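Local coordinates for protein putative NADPH-dependent oxidoreductase (Desulfitobacterium hafniense DCB-2, PDB 3DB2) that probably acts as a dehydrogenase that uses NADPH, pairing a Rossmann-fold cofactor domain with a C-terminal domain of the GFO/IDH/MocA family, at residues Asp22-Ser27 with Val305-Val310; Asp66-Ile71 with Val313-Gly318; Val82-Ala87 with Ala106-Gln111; His124-Arg127 with Ala131-Lys134. One frame throughout, in Å; residues are numbered along the deposited sequence.

Interaction 1. Residues Asp22-Ser27 with Val305-Val310; sequences DAYTKS and VEVEEV
On one face of the Rossmann sheet helix 15-24 lies beside helix 302-316, and Y24 of the former and S27 in the turn that follows it meet V307 and E308 of the latter. The polar half is a hydrogen bond from S27 OG to E308 OE2, very short at 2.5 Å. S27 sends its hydroxyl across because chi1 is -169°, with OG trans to the backbone N, while E308 reaches over with a chain that runs straight beyond CG. The same hydroxyl also bonds to K29 N, and E308 OE2 is paired with R304 NE, so both ends of the short bond have a second partner. In the classical Rossmann arrangement a helix of this kind follows a glycine-rich turn after the first strand; here the Y24 side chain lies near, without touching, residues of what is probably such a turn, of the GxGxxA type. A lysine in place of E308 would probably leave the S27 hydroxyl without its acceptor and set a like charge against R304. The apolar half is looser: Y24 CB faces V307 CB at 4.1 Å, and V307 CG2 approaches the tyrosine ring obliquely. Beneath them the sheet closes the layer, with L30 and I71 touching both Y24 and V307. The type I turn from Y24 to S27, with S27 N bonding to Y24 O at 3.0 Å, brings the serine up to E308.

Interaction 2. Residues Asp66-Ile71 with Val313-Gly318; sequences DVEMVI and VIRNGG
A bend at chi2 (-92°) turns the R315 side chain off the end of helix 302-316 toward E68, which meets it with CG trans to its own carbonyl carbon (chi1 -50°) and an extended chain. The two side chains cross at about a right angle, yet their flat ends come nearly coplanar, the carboxylate and guanidinium planes lying 25° apart. The result is an end-on, two-pronged salt bridge: R315 NH1 bonds to E68 OE1 at 2.9 Å and R315 NH2 to E68 OE2 at 2.6 Å. Both oxygens use their syn lone pairs. OE1 lies in the guanidinium plane, whereas OE2 is tilted from it and its bond is the more bent of the two. Second partners fix the rotation of both groups, since E68 OE2 also accepts from G7 N, and R315 gives NE to N4 O and NH2 to P5 O. The arginine thus joins the residues leading into strand 6-11 to the approach to strand 69-72. Beside the ion pair I314 supplies the apolar contact, its CD1 lying 4.1 Å from CB of the selenomethionine M69, while I314 CG2 comes within 4.1 Å of E68 OE1. M69 packs on V8 and Y94 of the flanking strands. Helix 302-316, which follows most strands of the C-terminal domain, packs where central strand 69-72 begins, adding to the helix-on-sheet layering of the Rossmann domain.

Interaction 3. Residues Val82-Ala87 with Ala106-Gln111; sequences VIEQCA and AQRIDQ
E84 and I83 on helix 79-88 face R108 and I109 on helix 103-116, two successive helices of the Rossmann fold, with strand 92-96 between them in its alternation of strand and helix. E84, with the most surface buried by the contact, reaches across with an extended chain to R108. The arginine, bent at chi3 (61°), turns its guanidinium side-on: NH2 bonds to E84 OE1 at 2.9 Å and NE to E84 OE2 at 3.0 Å. Both bonds are almost straight, with N-H...O angles of 178°, and both oxygens lie in the guanidinium plane. The carboxylate does not share that plane; the two are 35° apart, and the nitrogens meet each oxygen from above the carboxylate plane. An alanine in place of R108 is likely to leave the E84 carboxylate without its charged mate and less firmly fixed in its rotation. Below this partly exposed bridge the interface becomes apolar and buried. I83 points its CD1 at the end of I109, meeting CD1 at 3.6 Å, and CG1 and CG2 of I109 lie almost as near, so that one methyl is set against three carbons of its partner, the side chains crossing at about a right angle. I83 continues the packing onto V112 and I113 of helix 103-116. A water ties side chain to main chain, donating to E84 OE2 and to R108 O, each at 2.7 Å.

Interaction 4. Residues His124-Arg127 with Ala131-Lys134; sequences HSSR and ALRK
Close packing of side chains against backbone carbonyls, with no hydrogen bond across it, joins S126 and R127 to L132 and R133 where the chain leaves the Rossmann sheet after strand 120-123 and enters helix 130-140. The 3-10 turn at S126 and R127 directs its carbonyls toward the helix. L132 takes the first: its CG lies 3.4 Å from S126 O. The next carbonyl, R127 O, is flanked by L132 CB at 3.6 Å and by the aliphatic part of R133, whose CD comes to 3.4 Å. Bent at chi2 (-53°), the R133 chain folds back so that its guanidinium lays one face over R127 O, which stands over the outer part of that face and not over its centre. The two arginine side chains run obliquely to each other, their guanidinium planes perpendicular. E321 receives both, R127 through NH1 and R133 through NH2, so that one carboxylate is shared by the two guanidinium groups. D188 of helix 183-194 takes R127 NE, while N189 bonds to S126 OG, so the turn is gripped from the C-terminal domain side as well. Nearest of the side-chain contacts between the arginines is R127 CD to R133 NH1, 4.2 Å.

From the N terminus, helix 15-24 carries the first segment of the set: interaction 1 closes with helix 302-316, nearly 280 residues later. Interaction 2 opens at and just before strand 69-72 and closes farther along the same helix, so the two cross, touching where I71 packs on Y24 and V307. Their loops enclose most of the C-terminal domain's strands and bring the helix after them back onto the Rossmann sheet. Interaction 3, between consecutive helices 79-88 and 103-116, is nested within both and meets interaction 2 through V70 and C86. Interaction 4, also nested within both, follows in series as a short closure at the exit from the Rossmann sheet; S125 and H124 pack against E306 of interaction 1.

Interaction 1. Residues Asp22-Ser27 with Val305-Val310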
loop_
_atom_site.group_PDB
_atom_site.type_symbol
_atom_site.label_atom_id
_atom_site.label_comp_id
_atom_site.label_asym_id
_atom_site.label_seq_id
_atom_site.Cartn_x
_atom_site.Cartn_y
_atom_site.Cartn_z
ATOM N N ASP C 22 -33.689 3.397 6.762
ATOM C CA ASP C 22 -33.702 2.128 7.471
ATOM C C ASP C 22 -32.919 2.243 8.774
ATOM O O ASP C 22 -33.238 1.720 9.835
ATOM C CB ASP C 22 -33.114 1.039 6.576
ATOM C CG ASP C 22 -34.112 0.538 5.554
ATOM O OD1 ASP C 22 -35.272 1.001 5.569
ATOM O OD2 ASP C 22 -33.711 -0.306 4.722
ATOM N N ALA C 23 -31.826 3.003 8.758
ATOM C CA ALA C 23 -31.105 3.203 10.023
ATOM C C ALA C 23 -31.676 4.317 10.874
ATOM O O ALA C 23 -31.928 4.115 12.077
ATOM C CB ALA C 23 -29.647 3.451 9.653
ATOM N N TYR C 24 -31.881 5.519 10.322
ATOM C CA TYR C 24 -32.135 6.675 11.191
ATOM C C TYR C 24 -33.551 6.637 11.752
ATOM O O TYR C 24 -33.802 7.265 12.791
ATOM C CB TYR C 24 -31.829 8.017 10.531
ATOM C CG TYR C 24 -32.567 8.497 9.323
ATOM C CD1 TYR C 24 -33.891 8.925 9.413
ATOM C CD2 TYR C 24 -31.964 8.531 8.078
ATOM C CE1 TYR C 24 -34.591 9.369 8.310
ATOM C CE2 TYR C 24 -32.653 8.974 6.953
ATOM C CZ TYR C 24 -33.969 9.392 7.094
ATOM O OH TYR C 24 -34.684 9.838 6.003
ATOM N N THR C 25 -34.491 5.953 11.093
ATOM C CA THR C 25 -35.857 6.049 11.661
ATOM C C THR C 25 -35.960 5.178 12.907
ATOM O O THR C 25 -36.972 5.217 13.609
ATOM C CB THR C 25 -36.934 5.675 10.637
ATOM O OG1 THR C 25 -36.734 4.320 10.178
ATOM C CG2 THR C 25 -36.817 6.579 9.423
ATOM N N LYS C 26 -34.920 4.407 13.216
ATOM C CA LYS C 26 -34.882 3.699 14.493
ATOM C C LYS C 26 -34.658 4.626 15.690
ATOM O O LYS C 26 -34.893 4.206 16.828
ATOM C CB LYS C 26 -33.772 2.655 14.521
ATOM C CG LYS C 26 -33.791 1.671 13.374
ATOM C CD LYS C 26 -32.704 0.626 13.634
ATOM C CE LYS C 26 -32.537 -0.258 12.402
ATOM N NZ LYS C 26 -31.618 -1.402 12.701
ATOM N N SER C 27 -34.192 5.839 15.419
ATOM C CA SER C 27 -33.846 6.802 16.451
ATOM C C SER C 27 -35.051 7.490 17.110
ATOM O O SER C 27 -35.927 8.007 16.411
ATOM C CB SER C 27 -32.966 7.907 15.866
ATOM O OG SER C 27 -32.414 8.711 16.896
ATOM N N VAL C 305 -25.914 6.974 13.941
ATOM C CA VAL C 305 -25.293 7.948 14.840
ATOM C C VAL C 305 -24.920 9.225 14.100
ATOM O O VAL C 305 -24.922 10.285 14.743
ATOM C CB VAL C 305 -24.060 7.424 15.587
ATOM C CG1 VAL C 305 -24.455 6.262 16.477
ATOM C CG2 VAL C 305 -22.942 7.048 14.610
ATOM N N GLU C 306 -24.618 9.177 12.816
ATOM C CA GLU C 306 -24.213 10.423 12.148
ATOM C C GLU C 306 -25.377 11.396 11.968
ATOM O O GLU C 306 -25.190 12.604 12.124
ATOM C CB GLU C 306 -23.508 10.120 10.841
ATOM C CG GLU C 306 -24.296 9.863 9.584
ATOM C CD GLU C 306 -23.437 9.622 8.344
ATOM O OE1 GLU C 306 -22.355 10.223 8.192
ATOM O OE2 GLU C 306 -23.848 8.819 7.487
ATOM N N VAL C 307 -26.570 10.876 11.677
ATOM C CA VAL C 307 -27.775 11.714 11.616
ATOM C C VAL C 307 -28.167 12.219 12.999
ATOM O O VAL C 307 -28.514 13.392 13.205
ATOM C CB VAL C 307 -28.923 10.948 10.924
ATOM C CG1 VAL C 307 -30.152 11.837 10.749
ATOM C CG2 VAL C 307 -28.448 10.395 9.571
ATOM N N GLU C 308 -28.090 11.356 14.012
ATOM C CA GLU C 308 -28.375 11.697 15.391
ATOM C C GLU C 308 -27.490 12.819 15.950
ATOM O O GLU C 308 -27.923 13.599 16.805
ATOM C CB GLU C 308 -28.230 10.490 16.333
ATOM C CG GLU C 308 -29.435 9.545 16.240
ATOM C CD GLU C 308 -29.245 8.318 17.108
ATOM O OE1 GLU C 308 -28.098 8.001 17.518
ATOM O OE2 GLU C 308 -30.248 7.640 17.397
ATOM N N GLU C 309 -26.251 12.891 15.465
ATOM C CA GLU C 309 -25.324 13.919 15.905
ATOM C C GLU C 309 -25.854 15.286 15.478
ATOM O O GLU C 309 -25.718 16.319 16.141
ATOM C CB GLU C 309 -23.952 13.698 15.274
ATOM C CG GLU C 309 -23.030 14.905 15.244
ATOM C CD GLU C 309 -21.574 14.526 15.047
ATOM O OE1 GLU C 309 -20.997 13.823 15.912
ATOM O OE2 GLU C 309 -21.016 14.915 14.010
ATOM N N VAL C 310 -26.465 15.336 14.289
ATOM C CA VAL C 310 -26.955 16.656 13.846
ATOM C C VAL C 310 -28.093 17.101 14.778
ATOM O O VAL C 310 -28.146 18.252 15.200
ATOM C CB VAL C 310 -27.396 16.675 12.385
ATOM C CG1 VAL C 310 -27.796 18.089 11.951
ATOM C CG2 VAL C 310 -26.281 16.179 11.473
#

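Interaction 2. Residues Asp66-Ile71 with Val313-Gly318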
loop_
_atom_site.group_PDB
_atom_site.type_symbol
_atom_site.label_atom_id
_atom_site.label_comp_id
_atom_site.label_asym_id
_atom_site.label_seq_id
_atom_site.Cartn_x
_atom_site.Cartn_y
_atom_site.Cartn_z
ATOM N N ASP C 66 -42.164 22.001 11.152
ATOM C CA ASP C 66 -41.689 20.857 11.914
ATOM C C ASP C 66 -40.579 20.156 11.125
ATOM O O ASP C 66 -39.974 19.196 11.598
ATOM C CB ASP C 66 -42.807 19.896 12.318
ATOM C CG ASP C 66 -43.755 19.489 11.218
ATOM O OD1 ASP C 66 -43.701 20.122 10.146
ATOM O OD2 ASP C 66 -44.546 18.539 11.445
ATOM N N VAL C 67 -40.262 20.639 9.926
ATOM C CA VAL C 67 -39.018 20.145 9.302
ATOM C C VAL C 67 -37.862 21.013 9.808
ATOM O O VAL C 67 -37.788 22.174 9.423
ATOM C CB VAL C 67 -39.084 20.135 7.775
ATOM C CG1 VAL C 67 -37.696 19.981 7.159
ATOM C CG2 VAL C 67 -39.975 18.987 7.342
ATOM N N GLU C 68 -37.029 20.430 10.670
ATOM C CA GLU C 68 -35.916 21.167 11.254
ATOM C C GLU C 68 -34.606 20.892 10.495
ATOM O O GLU C 68 -33.729 21.761 10.466
ATOM C CB GLU C 68 -35.744 20.839 12.738
ATOM C CG GLU C 68 -37.031 20.939 13.545
ATOM C CD GLU C 68 -36.804 20.664 15.016
ATOM O OE1 GLU C 68 -36.081 21.471 15.640
ATOM O OE2 GLU C 68 -37.354 19.668 15.532
HETATM N N MSE C 69 -34.510 19.694 9.946
HETATM C CA MSE C 69 -33.286 19.239 9.293
HETATM C C MSE C 69 -33.669 18.512 7.996
HETATM O O MSE C 69 -34.641 17.746 7.964
HETATM C CB MSE C 69 -32.572 18.182 10.152
HETATM C CG MSE C 69 -31.267 17.677 9.528
HETATM SE SE MSE C 69 -30.719 15.916 10.187
HETATM C CE MSE C 69 -31.279 16.068 12.019
ATOM N N VAL C 70 -32.888 18.724 6.952
ATOM C CA VAL C 70 -33.042 17.940 5.728
ATOM C C VAL C 70 -31.891 16.934 5.598
ATOM O O VAL C 70 -30.758 17.174 5.996
ATOM C CB VAL C 70 -33.100 18.809 4.469
ATOM C CG1 VAL C 70 -34.334 19.717 4.487
ATOM C CG2 VAL C 70 -31.850 19.673 4.330
ATOM N N ILE C 71 -32.233 15.802 4.991
ATOM C CA ILE C 71 -31.300 14.692 4.748
ATOM C C ILE C 71 -31.184 14.533 3.241
ATOM O O ILE C 71 -32.079 13.987 2.579
ATOM C CB ILE C 71 -31.808 13.454 5.483
ATOM C CG1 ILE C 71 -31.841 13.678 7.016
ATOM C CG2 ILE C 71 -30.997 12.211 5.118
ATOM C CD1 ILE C 71 -32.551 12.610 7.782
ATOM N N VAL C 313 -26.733 18.318 18.034
ATOM C CA VAL C 313 -26.299 19.709 17.980
ATOM C C VAL C 313 -27.411 20.707 17.686
ATOM O O VAL C 313 -27.308 21.891 18.026
ATOM C CB VAL C 313 -25.141 19.888 16.969
ATOM C CG1 VAL C 313 -24.009 18.974 17.431
ATOM C CG2 VAL C 313 -25.602 19.622 15.559
ATOM N N ILE C 314 -28.510 20.298 17.065
ATOM C CA ILE C 314 -29.620 21.260 16.924
ATOM C C ILE C 314 -30.263 21.489 18.286
ATOM O O ILE C 314 -30.555 22.633 18.623
ATOM C CB ILE C 314 -30.671 20.806 15.907
ATOM C CG1 ILE C 314 -30.253 20.984 14.435
ATOM C CG2 ILE C 314 -32.029 21.487 16.051
ATOM C CD1 ILE C 314 -31.032 20.019 13.535
ATOM N N ARG C 315 -30.452 20.438 19.080
ATOM C CA ARG C 315 -31.152 20.566 20.349
ATOM C C ARG C 315 -30.251 21.120 21.451
ATOM O O ARG C 315 -30.732 21.874 22.306
ATOM C CB ARG C 315 -31.745 19.236 20.798
ATOM C CG ARG C 315 -32.937 18.757 19.979
ATOM C CD ARG C 315 -34.270 19.224 20.571
ATOM N NE ARG C 315 -35.427 18.857 19.772
ATOM C CZ ARG C 315 -35.895 19.494 18.717
ATOM N NH1 ARG C 315 -35.295 20.593 18.296
ATOM N NH2 ARG C 315 -36.957 19.123 18.008
ATOM N N ASN C 316 -28.976 20.758 21.449
ATOM C CA ASN C 316 -28.099 20.993 22.587
ATOM C C ASN C 316 -26.961 21.958 22.281
ATOM O O ASN C 316 -26.190 22.322 23.176
ATOM C CB ASN C 316 -27.475 19.687 23.080
ATOM C CG ASN C 316 -28.435 18.575 23.430
ATOM O OD1 ASN C 316 -29.546 18.790 23.919
ATOM N ND2 ASN C 316 -28.041 17.324 23.222
ATOM N N GLY C 317 -26.818 22.365 21.034
ATOM C CA GLY C 317 -25.771 23.279 20.623
ATOM C C GLY C 317 -24.480 22.567 20.237
ATOM O O GLY C 317 -24.297 21.359 20.397
ATOM N N GLY C 318 -23.517 23.322 19.705
ATOM C CA GLY C 318 -22.254 22.757 19.299
ATOM C C GLY C 318 -22.168 22.543 17.798
ATOM O O GLY C 318 -23.001 22.954 16.994
#

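Interaction 3. Residues Val82-Ala87 with Ala106-Gln111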
loop_
_atom_site.group_PDB
_atom_site.type_symbol
_atom_site.label_atom_id
_atom_site.label_comp_id
_atom_site.label_asym_id
_atom_site.label_seq_id
_atom_site.Cartn_x
_atom_site.Cartn_y
_atom_site.Cartn_z
ATOM N N VAL C 82 -29.131 22.446 -3.763
ATOM C CA VAL C 82 -30.162 21.978 -2.831
ATOM C C VAL C 82 -29.869 22.468 -1.425
ATOM O O VAL C 82 -30.752 22.956 -0.706
ATOM C CB VAL C 82 -30.279 20.458 -2.876
ATOM C CG1 VAL C 82 -31.244 19.990 -1.810
ATOM C CG2 VAL C 82 -30.733 19.997 -4.251
ATOM N N ILE C 83 -28.611 22.363 -1.012
ATOM C CA ILE C 83 -28.192 22.928 0.281
ATOM C C ILE C 83 -28.480 24.415 0.340
ATOM O O ILE C 83 -28.980 24.947 1.342
ATOM C CB ILE C 83 -26.696 22.642 0.564
ATOM C CG1 ILE C 83 -26.376 21.155 0.704
ATOM C CG2 ILE C 83 -26.225 23.397 1.787
ATOM C CD1 ILE C 83 -24.890 20.799 0.506
ATOM N N GLU C 84 -28.205 25.152 -0.720
ATOM C CA GLU C 84 -28.441 26.604 -0.656
ATOM C C GLU C 84 -29.933 26.885 -0.435
ATOM O O GLU C 84 -30.261 27.689 0.429
ATOM C CB GLU C 84 -27.926 27.273 -1.913
ATOM C CG GLU C 84 -26.435 27.468 -2.050
ATOM C CD GLU C 84 -25.975 27.863 -3.437
ATOM O OE1 GLU C 84 -26.680 27.583 -4.426
ATOM O OE2 GLU C 84 -24.890 28.479 -3.565
ATOM N N GLN C 85 -30.800 26.215 -1.196
ATOM C CA GLN C 85 -32.233 26.431 -1.014
ATOM C C GLN C 85 -32.690 26.042 0.371
ATOM O O GLN C 85 -33.457 26.762 1.035
ATOM C CB GLN C 85 -33.023 25.673 -2.080
ATOM C CG GLN C 85 -34.462 26.185 -2.177
ATOM C CD GLN C 85 -35.376 25.420 -3.087
ATOM O OE1 GLN C 85 -35.011 24.444 -3.742
ATOM N NE2 GLN C 85 -36.628 25.851 -3.162
ATOM N N CYS C 86 -32.211 24.915 0.912
ATOM C CA CYS C 86 -32.683 24.520 2.250
ATOM C C CYS C 86 -32.109 25.404 3.344
ATOM O O CYS C 86 -32.800 25.840 4.247
ATOM C CB CYS C 86 -32.329 23.061 2.528
ATOM S SG CYS C 86 -33.085 21.913 1.383
ATOM N N ALA C 87 -30.802 25.698 3.281
ATOM C CA ALA C 87 -30.199 26.530 4.313
ATOM C C ALA C 87 -30.799 27.927 4.318
ATOM O O ALA C 87 -30.970 28.538 5.389
ATOM C CB ALA C 87 -28.685 26.565 4.102
ATOM N N ALA C 106 -18.224 23.240 -3.614
ATOM C CA ALA C 106 -17.873 23.046 -2.199
ATOM C C ALA C 106 -17.808 24.415 -1.549
ATOM O O ALA C 106 -18.217 24.598 -0.411
ATOM C CB ALA C 106 -16.540 22.323 -2.045
ATOM N N GLN C 107 -17.235 25.378 -2.292
ATOM C CA GLN C 107 -17.110 26.741 -1.754
ATOM C C GLN C 107 -18.484 27.376 -1.572
ATOM O O GLN C 107 -18.751 28.115 -0.630
ATOM C CB GLN C 107 -16.247 27.586 -2.698
ATOM C CG GLN C 107 -14.777 27.236 -2.596
ATOM C CD GLN C 107 -13.910 27.955 -3.609
ATOM O OE1 GLN C 107 -14.321 28.279 -4.726
ATOM N NE2 GLN C 107 -12.666 28.192 -3.190
ATOM N N ARG C 108 -19.411 27.106 -2.484
ATOM C CA ARG C 108 -20.747 27.672 -2.327
ATOM C C ARG C 108 -21.372 27.141 -1.048
ATOM O O ARG C 108 -22.080 27.873 -0.384
ATOM C CB ARG C 108 -21.607 27.332 -3.544
ATOM C CG ARG C 108 -21.416 28.348 -4.675
ATOM C CD ARG C 108 -21.929 27.807 -6.000
ATOM N NE ARG C 108 -23.360 27.504 -5.945
ATOM C CZ ARG C 108 -24.032 26.859 -6.884
ATOM N NH1 ARG C 108 -23.386 26.452 -7.972
ATOM N NH2 ARG C 108 -25.331 26.625 -6.747
ATOM N N ILE C 109 -21.103 25.884 -0.713
ATOM C CA ILE C 109 -21.753 25.248 0.418
ATOM C C ILE C 109 -21.158 25.776 1.709
ATOM O O ILE C 109 -21.821 26.087 2.696
ATOM C CB ILE C 109 -21.629 23.722 0.296
ATOM C CG1 ILE C 109 -22.386 23.149 -0.901
ATOM C CG2 ILE C 109 -22.035 23.065 1.594
ATOM C CD1 ILE C 109 -21.930 21.751 -1.271
ATOM N N ASP C 110 -19.838 25.925 1.761
ATOM C CA ASP C 110 -19.227 26.536 2.949
ATOM C C ASP C 110 -19.799 27.937 3.167
ATOM O O ASP C 110 -20.145 28.333 4.275
ATOM C CB ASP C 110 -17.718 26.527 2.758
ATOM C CG ASP C 110 -16.893 26.890 3.977
ATOM O OD1 ASP C 110 -17.338 26.677 5.122
ATOM O OD2 ASP C 110 -15.769 27.413 3.775
ATOM N N GLN C 111 -19.952 28.688 2.086
ATOM C CA GLN C 111 -20.382 30.085 2.211
ATOM C C GLN C 111 -21.808 30.232 2.713
ATOM O O GLN C 111 -22.133 31.019 3.611
ATOM C CB GLN C 111 -20.225 30.711 0.828
ATOM C CG GLN C 111 -20.956 32.046 0.738
ATOM C CD GLN C 111 -20.137 33.205 1.272
ATOM O OE1 GLN C 111 -19.102 33.011 1.913
ATOM N NE2 GLN C 111 -20.638 34.411 0.990
HETATM O O HOH W 1 -23.474 29.772 -1.667
#

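Interaction 4. Residues His124-Arg127 with Ala131-Lys134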
loop_
_atom_site.group_PDB
_atom_site.type_symbol
_atom_site.label_atom_id
_atom_site.label_comp_id
_atom_site.label_asym_id
_atom_site.label_seq_id
_atom_site.Cartn_x
_atom_site.Cartn_y
_atom_site.Cartn_z
ATOM N N HIS C 124 -19.536 11.357 6.112
ATOM C CA HIS C 124 -18.506 10.335 5.959
ATOM C C HIS C 124 -18.572 9.407 7.173
ATOM O O HIS C 124 -18.008 9.717 8.217
ATOM C CB HIS C 124 -17.124 10.963 5.871
ATOM C CG HIS C 124 -16.988 12.097 4.922
ATOM N ND1 HIS C 124 -17.601 13.314 5.062
ATOM C CD2 HIS C 124 -16.265 12.173 3.790
ATOM C CE1 HIS C 124 -17.272 14.095 4.063
ATOM N NE2 HIS C 124 -16.455 13.427 3.275
ATOM N N SER C 125 -19.289 8.286 7.101
ATOM C CA SER C 125 -19.645 7.607 8.350
ATOM C C SER C 125 -18.646 6.554 8.768
ATOM O O SER C 125 -18.777 6.053 9.871
ATOM C CB SER C 125 -21.039 6.950 8.219
ATOM O OG SER C 125 -20.975 5.830 7.339
ATOM N N SER C 126 -17.693 6.205 7.909
ATOM C CA SER C 126 -16.681 5.205 8.241
ATOM C C SER C 126 -15.905 5.515 9.513
ATOM O O SER C 126 -15.537 4.618 10.280
ATOM C CB SER C 126 -15.682 5.029 7.047
ATOM O OG SER C 126 -14.925 3.850 7.238
ATOM N N ARG C 127 -15.599 6.801 9.747
ATOM C CA ARG C 127 -14.839 7.222 10.904
ATOM C C ARG C 127 -15.625 6.926 12.188
ATOM O O ARG C 127 -15.004 6.864 13.241
ATOM C CB ARG C 127 -14.461 8.704 10.903
ATOM C CG ARG C 127 -15.575 9.713 10.918
ATOM C CD ARG C 127 -15.101 11.059 11.399
ATOM N NE ARG C 127 -14.427 11.831 10.347
ATOM C CZ ARG C 127 -13.814 12.982 10.647
ATOM N NH1 ARG C 127 -13.799 13.433 11.889
ATOM N NH2 ARG C 127 -13.190 13.726 9.740
ATOM N N ALA C 131 -14.479 0.295 15.007
ATOM C CA ALA C 131 -13.081 -0.017 14.675
ATOM C C ALA C 131 -12.298 1.257 14.438
ATOM O O ALA C 131 -11.182 1.344 14.925
ATOM C CB ALA C 131 -13.019 -0.921 13.479
ATOM N N LEU C 132 -12.835 2.244 13.721
ATOM C CA LEU C 132 -12.044 3.448 13.460
ATOM C C LEU C 132 -11.854 4.281 14.722
ATOM O O LEU C 132 -10.804 4.910 15.017
ATOM C CB LEU C 132 -12.737 4.226 12.341
ATOM C CG LEU C 132 -12.252 3.971 10.924
ATOM C CD1 LEU C 132 -10.791 4.383 10.758
ATOM C CD2 LEU C 132 -12.462 2.498 10.560
ATOM N N ARG C 133 -12.902 4.292 15.550
ATOM C CA ARG C 133 -12.847 4.926 16.871
ATOM C C ARG C 133 -11.765 4.292 17.759
ATOM O O ARG C 133 -11.051 4.996 18.474
ATOM C CB ARG C 133 -14.194 4.894 17.577
ATOM C CG ARG C 133 -15.320 5.672 16.938
ATOM C CD ARG C 133 -14.950 7.119 16.668
ATOM N NE ARG C 133 -16.050 7.988 16.320
ATOM C CZ ARG C 133 -16.064 9.176 15.741
ATOM N NH1 ARG C 133 -14.972 9.804 15.354
ATOM N NH2 ARG C 133 -17.224 9.799 15.525
ATOM N N LYS C 134 -11.634 2.979 17.706
ATOM C CA LYS C 134 -10.664 2.281 18.541
ATOM C C LYS C 134 -9.275 2.574 18.007
ATOM O O LYS C 134 -8.317 2.873 18.743
ATOM C CB LYS C 134 -11.022 0.794 18.563
ATOM C CG LYS C 134 -10.039 -0.090 19.307
ATOM C CD LYS C 134 -10.131 0.237 20.792
ATOM C CE LYS C 134 -8.901 -0.266 21.524
ATOM N NZ LYS C 134 -9.328 -1.197 22.607
#